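Local coordinates for protein beta-xylosidase (Uncultured organism, PDB 4MLG) that probably hydrolyses xylo-oligosaccharides, releasing xylose from their non-reducing ends, as a calcium-containing beta-propeller glycosidase of family 43, at residues 96-101 with 186-191; 139-142 with 146-149. One frame throughout, in Å; residues are numbered along the deposited sequence.

Contact 1: 96-101 with 186-191; sequences YMYFPL and VRLRED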
ATOM      1  N   TYR A  96      -9.762  -6.002  20.305  1.00 65.06           N
ATOM      2  CA  TYR A  96      -9.103  -5.734  19.034  1.00 64.20           C
ATOM      3  C   TYR A  96      -8.341  -4.416  19.071  1.00 65.42           C
ATOM      4  O   TYR A  96      -8.939  -3.345  19.185  1.00 66.91           O
ATOM      5  CB  TYR A  96     -10.128  -5.709  17.899  1.00 63.62           C
ATOM      6  CG  TYR A  96     -10.832  -7.030  17.679  1.00 65.33           C
ATOM      7  CD1 TYR A  96     -10.336  -7.960  16.775  1.00 65.81           C
ATOM      8  CD2 TYR A  96     -11.990  -7.348  18.377  1.00 66.49           C
ATOM      9  CE1 TYR A  96     -10.972  -9.168  16.571  1.00 67.38           C
ATOM     10  CE2 TYR A  96     -12.634  -8.555  18.180  1.00 68.21           C
ATOM     11  CZ  TYR A  96     -12.120  -9.461  17.275  1.00 68.74           C
ATOM     12  OH  TYR A  96     -12.755 -10.666  17.070  1.00 70.11           O
ATOM     13  N   MET A  97      -7.017  -4.499  18.979  1.00 65.43           N
ATOM     14  CA  MET A  97      -6.183  -3.303  18.939  1.00 64.76           C
ATOM     15  C   MET A  97      -5.912  -2.878  17.502  1.00 63.93           C
ATOM     16  O   MET A  97      -5.426  -3.669  16.694  1.00 64.79           O
ATOM     17  CB  MET A  97      -4.861  -3.534  19.670  1.00 64.58           C
ATOM     18  CG  MET A  97      -3.874  -2.389  19.517  1.00 63.27           C
ATOM     19  SD  MET A  97      -2.323  -2.673  20.389  1.00 55.26           S
ATOM     20  CE  MET A  97      -2.892  -2.742  22.086  1.00 45.54           C
ATOM     21  N   TYR A  98      -6.229  -1.628  17.185  1.00 62.45           N
ATOM     22  CA  TYR A  98      -6.001  -1.102  15.846  1.00 60.07           C
ATOM     23  C   TYR A  98      -4.847  -0.107  15.846  1.00 60.12           C
ATOM     24  O   TYR A  98      -4.960   0.994  16.383  1.00 61.20           O
ATOM     25  CB  TYR A  98      -7.274  -0.457  15.297  1.00 58.06           C
ATOM     26  CG  TYR A  98      -8.396  -1.443  15.063  1.00 57.56           C
ATOM     27  CD1 TYR A  98      -8.623  -1.978  13.803  1.00 57.13           C
ATOM     28  CD2 TYR A  98      -9.222  -1.848  16.104  1.00 58.46           C
ATOM     29  CE1 TYR A  98      -9.645  -2.879  13.584  1.00 57.61           C
ATOM     30  CE2 TYR A  98     -10.246  -2.750  15.894  1.00 59.36           C
ATOM     31  CZ  TYR A  98     -10.452  -3.263  14.633  1.00 58.79           C
ATOM     32  OH  TYR A  98     -11.469  -4.161  14.418  1.00 59.99           O
ATOM     33  N   PHE A  99      -3.735  -0.509  15.240  1.00 58.54           N
ATOM     34  CA  PHE A  99      -2.527   0.303  15.239  1.00 56.19           C
ATOM     35  C   PHE A  99      -2.157   0.780  13.839  1.00 53.77           C
ATOM     36  O   PHE A  99      -2.283   0.034  12.869  1.00 53.40           O
ATOM     37  CB  PHE A  99      -1.359  -0.479  15.847  1.00 56.92           C
ATOM     38  CG  PHE A  99      -1.051  -1.767  15.133  1.00 57.77           C
ATOM     39  CD1 PHE A  99      -0.132  -1.801  14.095  1.00 56.92           C
ATOM     40  CD2 PHE A  99      -1.674  -2.947  15.507  1.00 58.75           C
ATOM     41  CE1 PHE A  99       0.149  -2.983  13.437  1.00 56.99           C
ATOM     42  CE2 PHE A  99      -1.394  -4.133  14.854  1.00 58.78           C
ATOM     43  CZ  PHE A  99      -0.480  -4.150  13.819  1.00 57.72           C
ATOM     44  N   PRO A 100      -1.706   2.036  13.734  1.00 52.10           N
ATOM     45  CA  PRO A 100      -1.170   2.575  12.485  1.00 50.28           C
ATOM     46  C   PRO A 100       0.320   2.267  12.377  1.00 50.49           C
ATOM     47  O   PRO A 100       1.027   2.285  13.384  1.00 50.62           O
ATOM     48  CB  PRO A 100      -1.394   4.076  12.640  1.00 48.57           C
ATOM     49  CG  PRO A 100      -1.286   4.310  14.101  1.00 50.12           C
ATOM     50  CD  PRO A 100      -1.788   3.062  14.786  1.00 51.70           C
ATOM     51  N   LEU A 101       0.784   1.980  11.167  1.00 50.57           N
ATOM     52  CA  LEU A 101       2.177   1.603  10.957  1.00 51.51           C
ATOM     53  C   LEU A 101       2.510   1.663   9.476  1.00 51.18           C
ATOM     54  O   LEU A 101       1.789   1.107   8.648  1.00 51.46           O
ATOM     55  CB  LEU A 101       2.429   0.188  11.487  1.00 53.42           C
ATOM     56  CG  LEU A 101       3.856  -0.362  11.435  1.00 55.95           C
ATOM     57  CD1 LEU A 101       4.719   0.261  12.519  1.00 56.86           C
ATOM     58  CD2 LEU A 101       3.838  -1.873  11.569  1.00 58.13           C
ATOM     59  N   VAL A 186     -15.488   4.464   8.555  1.00 46.03           N
ATOM     60  CA  VAL A 186     -15.776   3.191   7.908  1.00 47.89           C
ATOM     61  C   VAL A 186     -16.319   2.178   8.915  1.00 49.27           C
ATOM     62  O   VAL A 186     -15.854   2.108  10.055  1.00 48.81           O
ATOM     63  CB  VAL A 186     -14.529   2.630   7.172  1.00 44.84           C
ATOM     64  CG1 VAL A 186     -13.386   2.386   8.145  1.00 40.20           C
ATOM     65  CG2 VAL A 186     -14.878   1.360   6.409  1.00 41.40           C
ATOM     66  N   ARG A 187     -17.326   1.417   8.500  1.00 50.73           N
ATOM     67  CA  ARG A 187     -17.906   0.394   9.360  1.00 52.78           C
ATOM     68  C   ARG A 187     -17.099  -0.897   9.271  1.00 55.93           C
ATOM     69  O   ARG A 187     -16.758  -1.354   8.180  1.00 57.22           O
ATOM     70  CB  ARG A 187     -19.369   0.138   8.990  1.00 51.80           C
ATOM     71  CG  ARG A 187     -20.064  -0.893   9.871  1.00 53.11           C
ATOM     72  CD  ARG A 187     -21.539  -1.045   9.515  1.00 53.94           C
ATOM     73  NE  ARG A 187     -21.736  -1.509   8.144  1.00 53.25           N
ATOM     74  CZ  ARG A 187     -21.817  -2.788   7.790  1.00 53.87           C
ATOM     75  NH1 ARG A 187     -21.715  -3.741   8.708  1.00 54.39           N
ATOM     76  NH2 ARG A 187     -21.999  -3.116   6.518  1.00 53.58           N
ATOM     77  N   LEU A 188     -16.786  -1.475  10.426  1.00 56.61           N
ATOM     78  CA  LEU A 188     -16.058  -2.735  10.481  1.00 57.09           C
ATOM     79  C   LEU A 188     -17.028  -3.911  10.470  1.00 59.36           C
ATOM     80  O   LEU A 188     -18.110  -3.835  11.053  1.00 60.03           O
ATOM     81  CB  LEU A 188     -15.188  -2.794  11.736  1.00 56.11           C
ATOM     82  CG  LEU A 188     -14.032  -1.799  11.823  1.00 54.74           C
ATOM     83  CD1 LEU A 188     -13.447  -1.784  13.225  1.00 54.65           C
ATOM     84  CD2 LEU A 188     -12.961  -2.143  10.800  1.00 53.82           C
ATOM     85  N   ARG A 189     -16.643  -4.995   9.805  1.00 58.66           N
ATOM     86  CA  ARG A 189     -17.453  -6.208   9.819  1.00 62.09           C
ATOM     87  C   ARG A 189     -17.284  -6.921  11.160  1.00 64.20           C
ATOM     88  O   ARG A 189     -16.419  -6.555  11.955  1.00 63.10           O
ATOM     89  CB  ARG A 189     -17.101  -7.124   8.646  1.00 62.68           C
ATOM     90  CG  ARG A 189     -15.649  -7.555   8.589  1.00 61.92           C
ATOM     91  CD  ARG A 189     -15.392  -8.471   7.400  1.00 63.16           C
ATOM     92  NE  ARG A 189     -14.208  -9.302   7.598  1.00 63.77           N
ATOM     93  CZ  ARG A 189     -13.609 -10.000   6.638  1.00 63.86           C
ATOM     94  NH1 ARG A 189     -14.075  -9.963   5.397  1.00 64.18           N
ATOM     95  NH2 ARG A 189     -12.537 -10.729   6.919  1.00 63.39           N
ATOM     96  N   GLU A 190     -18.106  -7.936  11.403  1.00 68.33           N
ATOM     97  CA  GLU A 190     -18.232  -8.518  12.739  1.00 71.72           C
ATOM     98  C   GLU A 190     -16.960  -9.163  13.298  1.00 71.07           C
ATOM     99  O   GLU A 190     -16.720  -9.117  14.505  1.00 70.02           O
ATOM    100  CB  GLU A 190     -19.402  -9.504  12.792  1.00 76.64           C
ATOM    101  CG  GLU A 190     -19.890  -9.798  14.203  1.00 80.48           C
ATOM    102  CD  GLU A 190     -21.284 -10.395  14.227  1.00 85.57           C
ATOM    103  OE1 GLU A 190     -21.752 -10.858  13.166  1.00 87.37           O
ATOM    104  OE2 GLU A 190     -21.913 -10.395  15.306  1.00 87.46           O
ATOM    105  N   ASP A 191     -16.143  -9.756  12.433  1.00 72.37           N
ATOM    106  CA  ASP A 191     -14.918 -10.404  12.896  1.00 73.14           C
ATOM    107  C   ASP A 191     -13.821  -9.386  13.211  1.00 69.82           C
ATOM    108  O   ASP A 191     -12.750  -9.744  13.702  1.00 69.38           O
ATOM    109  CB  ASP A 191     -14.428 -11.460  11.896  1.00 76.48           C
ATOM    110  CG  ASP A 191     -13.908 -10.855  10.606  1.00 78.12           C
ATOM    111  OD1 ASP A 191     -14.250  -9.694  10.308  1.00 78.26           O
ATOM    112  OD2 ASP A 191     -13.160 -11.547   9.885  1.00 78.89           O
TER
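Tyr98 and Leu188 meet where two successive blades of the beta-propeller pack against each other, strand 94-102 belonging to one blade and strand 184-188 to the next. The two side chains approach from opposite directions, and the contact falls on one leucine branch: Leu188 CD1 lies 3.3 Å from Tyr98 OH and 3.6 Å from Tyr98 CZ, reaching the phenol obliquely at its hydroxyl end. A second point of contact lies two residues earlier on the same strand, where Tyr96 meets main chain instead of a side chain. Its CE1 is 3.4 Å from Asp191 O, again at an oblique angle to the ring. The contact buries a modest 154 Å², with side chain meeting side chain at Tyr98-Leu188 and ring meeting carbonyl at Tyr96-Asp191.

As alternate residues of one strand, both tyrosines point toward the next blade, and with CG anti to the carbonyl carbon (chi1 -63° in Tyr96 and -66° in Tyr98) the rings extend to it. Within their own sheet, backbone bonds of Tyr96 with Ala89 and of Tyr98 with Asp87 hold the strand to strand 81-91, and the phenol of Tyr98 also makes a weak hydrogen bond to Met192 O. On the other side, the loop after Leu188 is tied by Glu190 O accepting a hydrogen bond from Asn92 ND2. The CB of Asp191 points away from 96-101, and its carboxylate is engaged within its own loop: Arg189 NE donates to the syn side of Asp191 OD1 at 2.7 Å in a salt bridge, while Arg189 NH2 reaches Asp191 OD2 at 3.1 Å only weakly.

Contact 2: 139-142 with 146-149; sequences IWPD and EYYM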
ATOM      1  N   ILE A 139     -11.874   3.625  17.268  1.00 48.46           N
ATOM      2  CA  ILE A 139     -12.915   2.614  17.116  1.00 50.22           C
ATOM      3  C   ILE A 139     -14.094   2.881  18.042  1.00 51.90           C
ATOM      4  O   ILE A 139     -13.958   2.846  19.265  1.00 52.32           O
ATOM      5  CB  ILE A 139     -12.378   1.200  17.368  1.00 51.53           C
ATOM      6  CG1 ILE A 139     -11.001   1.033  16.726  1.00 50.17           C
ATOM      7  CG2 ILE A 139     -13.353   0.168  16.827  1.00 52.72           C
ATOM      8  CD1 ILE A 139     -11.009   1.176  15.220  1.00 49.24           C
ATOM      9  N   TRP A 140     -15.255   3.135  17.445  1.00 51.77           N
ATOM     10  CA  TRP A 140     -16.436   3.537  18.199  1.00 53.22           C
ATOM     11  C   TRP A 140     -17.549   2.489  18.189  1.00 54.73           C
ATOM     12  O   TRP A 140     -18.138   2.208  17.143  1.00 55.04           O
ATOM     13  CB  TRP A 140     -16.962   4.873  17.670  1.00 53.45           C
ATOM     14  CG  TRP A 140     -18.309   5.241  18.196  1.00 54.94           C
ATOM     15  CD1 TRP A 140     -19.462   5.367  17.477  1.00 56.60           C
ATOM     16  CD2 TRP A 140     -18.650   5.524  19.557  1.00 57.09           C
ATOM     17  NE1 TRP A 140     -20.500   5.718  18.307  1.00 59.50           N
ATOM     18  CE2 TRP A 140     -20.028   5.819  19.590  1.00 59.51           C
ATOM     19  CE3 TRP A 140     -17.924   5.558  20.752  1.00 57.73           C
ATOM     20  CZ2 TRP A 140     -20.694   6.143  20.771  1.00 60.56           C
ATOM     21  CZ3 TRP A 140     -18.587   5.880  21.923  1.00 59.38           C
ATOM     22  CH2 TRP A 140     -19.958   6.169  21.924  1.00 60.51           C
ATOM     23  N   PRO A 141     -17.837   1.906  19.362  1.00 55.63           N
ATOM     24  CA  PRO A 141     -18.945   0.959  19.524  1.00 57.16           C
ATOM     25  C   PRO A 141     -20.280   1.694  19.567  1.00 58.83           C
ATOM     26  O   PRO A 141     -20.747   2.054  20.649  1.00 58.70           O
ATOM     27  CB  PRO A 141     -18.663   0.312  20.888  1.00 57.61           C
ATOM     28  CG  PRO A 141     -17.246   0.691  21.233  1.00 56.44           C
ATOM     29  CD  PRO A 141     -17.030   2.016  20.587  1.00 55.72           C
ATOM     30  N   ASP A 142     -20.882   1.912  18.403  1.00 60.80           N
ATOM     31  CA  ASP A 142     -22.127   2.664  18.308  1.00 65.02           C
ATOM     32  C   ASP A 142     -23.302   1.893  18.907  1.00 67.03           C
ATOM     33  O   ASP A 142     -23.239   0.675  19.077  1.00 67.41           O
ATOM     34  CB  ASP A 142     -22.420   3.025  16.851  1.00 68.06           C
ATOM     35  CG  ASP A 142     -23.522   4.057  16.713  1.00 72.36           C
ATOM     36  OD1 ASP A 142     -23.201   5.262  16.644  1.00 72.97           O
ATOM     37  OD2 ASP A 142     -24.708   3.666  16.678  1.00 74.41           O
ATOM     38  N   GLU A 146     -23.113  -1.900  15.747  1.00 67.23           N
ATOM     39  CA  GLU A 146     -21.950  -1.960  14.869  1.00 67.00           C
ATOM     40  C   GLU A 146     -20.753  -1.225  15.468  1.00 65.97           C
ATOM     41  O   GLU A 146     -20.896  -0.457  16.420  1.00 66.61           O
ATOM     42  CB  GLU A 146     -22.287  -1.376  13.495  1.00 68.08           C
ATOM     43  CG  GLU A 146     -23.491  -2.015  12.816  1.00 71.04           C
ATOM     44  CD  GLU A 146     -23.230  -3.437  12.353  1.00 73.52           C
ATOM     45  OE1 GLU A 146     -22.049  -3.840  12.272  1.00 73.67           O
ATOM     46  OE2 GLU A 146     -24.211  -4.154  12.066  1.00 75.34           O
ATOM     47  N   TYR A 147     -19.574  -1.468  14.904  1.00 63.79           N
ATOM     48  CA  TYR A 147     -18.355  -0.795  15.339  1.00 61.12           C
ATOM     49  C   TYR A 147     -17.773   0.024  14.192  1.00 59.53           C
ATOM     50  O   TYR A 147     -17.549  -0.497  13.099  1.00 58.76           O
ATOM     51  CB  TYR A 147     -17.326  -1.812  15.840  1.00 59.81           C
ATOM     52  CG  TYR A 147     -17.621  -2.381  17.212  1.00 59.88           C
ATOM     53  CD1 TYR A 147     -16.764  -2.149  18.280  1.00 58.25           C
ATOM     54  CD2 TYR A 147     -18.758  -3.148  17.439  1.00 61.58           C
ATOM     55  CE1 TYR A 147     -17.028  -2.667  19.535  1.00 59.39           C
ATOM     56  CE2 TYR A 147     -19.032  -3.667  18.692  1.00 62.66           C
ATOM     57  CZ  TYR A 147     -18.163  -3.425  19.735  1.00 62.39           C
ATOM     58  OH  TYR A 147     -18.433  -3.943  20.981  1.00 64.84           O
ATOM     59  N   TYR A 148     -17.529   1.306  14.445  1.00 59.24           N
ATOM     60  CA  TYR A 148     -17.050   2.213  13.405  1.00 58.24           C
ATOM     61  C   TYR A 148     -15.621   2.686  13.667  1.00 57.62           C
ATOM     62  O   TYR A 148     -15.240   2.937  14.812  1.00 57.19           O
ATOM     63  CB  TYR A 148     -17.987   3.418  13.282  1.00 57.72           C
ATOM     64  CG  TYR A 148     -19.413   3.059  12.920  1.00 58.56           C
ATOM     65  CD1 TYR A 148     -19.830   3.038  11.597  1.00 58.57           C
ATOM     66  CD2 TYR A 148     -20.343   2.740  13.903  1.00 59.52           C
ATOM     67  CE1 TYR A 148     -21.131   2.709  11.261  1.00 59.70           C
ATOM     68  CE2 TYR A 148     -21.645   2.410  13.575  1.00 61.19           C
ATOM     69  CZ  TYR A 148     -22.034   2.398  12.254  1.00 61.06           C
ATOM     70  OH  TYR A 148     -23.330   2.070  11.927  1.00 61.85           O
ATOM     71  N   MET A 149     -14.834   2.802  12.601  1.00 57.06           N
ATOM     72  CA  MET A 149     -13.478   3.334  12.700  1.00 55.34           C
ATOM     73  C   MET A 149     -13.405   4.747  12.138  1.00 54.48           C
ATOM     74  O   MET A 149     -13.866   5.006  11.028  1.00 55.22           O
ATOM     75  CB  MET A 149     -12.470   2.443  11.966  1.00 54.55           C
ATOM     76  CG  MET A 149     -11.084   3.079  11.835  1.00 54.05           C
ATOM     77  SD  MET A 149      -9.917   2.172  10.798  1.00 56.99           S
ATOM     78  CE  MET A 149      -9.553   0.765  11.841  1.00 48.29           C
TER
HETATM   79  O   HOH W   1     -21.756  -1.769  19.124  1.00 50.32           O
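Trp140 and Tyr148 form the hydrogen-bonded pair of this antiparallel ladder. Trp140 N donates to Tyr148 O at 2.6 Å with an N-H...O angle of 173°, and Tyr148 N returns a similarly straight bond to Trp140 O at 2.9 Å. Closer to the turn the pairing slackens: Asp142 N to Glu146 O is a weak bond of 3.1 Å, and a water donating to both Asp142 O and Glu146 O bridges the same two residues.

The side chain of Asp142 has CG anti to its own N (chi1 -167°), an orientation in which Asp142 OD1 accepts from Trp140 NE1 at 3.2 Å, close to the indole plane. Asp142 OD1 also bonds to Tyr234 OH, and Asp142 OD2 to Asp144 N, so both carboxylate oxygens are engaged. Asp142 CB meanwhile lies at the edge of the Tyr148 ring, near its plane, and Tyr148 OH ends on Asp144 OD2 in the turn.

On the sheet face shared by Ile139, Pro141, Tyr147 and Met149 the contacts are apolar. Pro141 CB sits over one face of the Tyr147 ring, 4.1 Å from its centroid and 28° off the normal, a CH-pi contact, while Ile139 CG2 comes to the ring's edge. At the far end of that ring, Tyr147 OH makes a weak hydrogen bond to Phe90 O. Replacing Tyr147 by an alanine would probably leave Pro141 without its aromatic partner and Phe90 O without the phenol's weak bond. Further along, Ile139 CD1 packs on Met149 CE at 3.7 Å.

The two non-hydrogen-bonded pairs, Ile139 with Met149 and Pro141 with Tyr147, flank the bonded one, the alternation of an antiparallel beta hairpin; here strands 138-141 and 147-151 begin a propeller blade.

How the contacts relate
Contact 2 lies within one blade, whereas contact 1 joins that blade to the preceding one. One strand of contact 1, 184-188, lies in the hairpin's sheet, beside 147-151, with probable backbone hydrogen bonds from Met149 N to Val186 O (2.8 Å) and from Leu188 N to Tyr147 O (2.9 Å). Tyr98 links them further, its CD2 touching Ile139 CG1 and its CD1 touching Met149 CE. Contact 1 is mostly buried and rests mainly on side-chain packing; contact 2 is partly buried and rests on a backbone ladder, running from the buried Ile139-Met149 pair to the exposed Pro141. In sequence, the hairpin is nested inside the loop closed by contact 1.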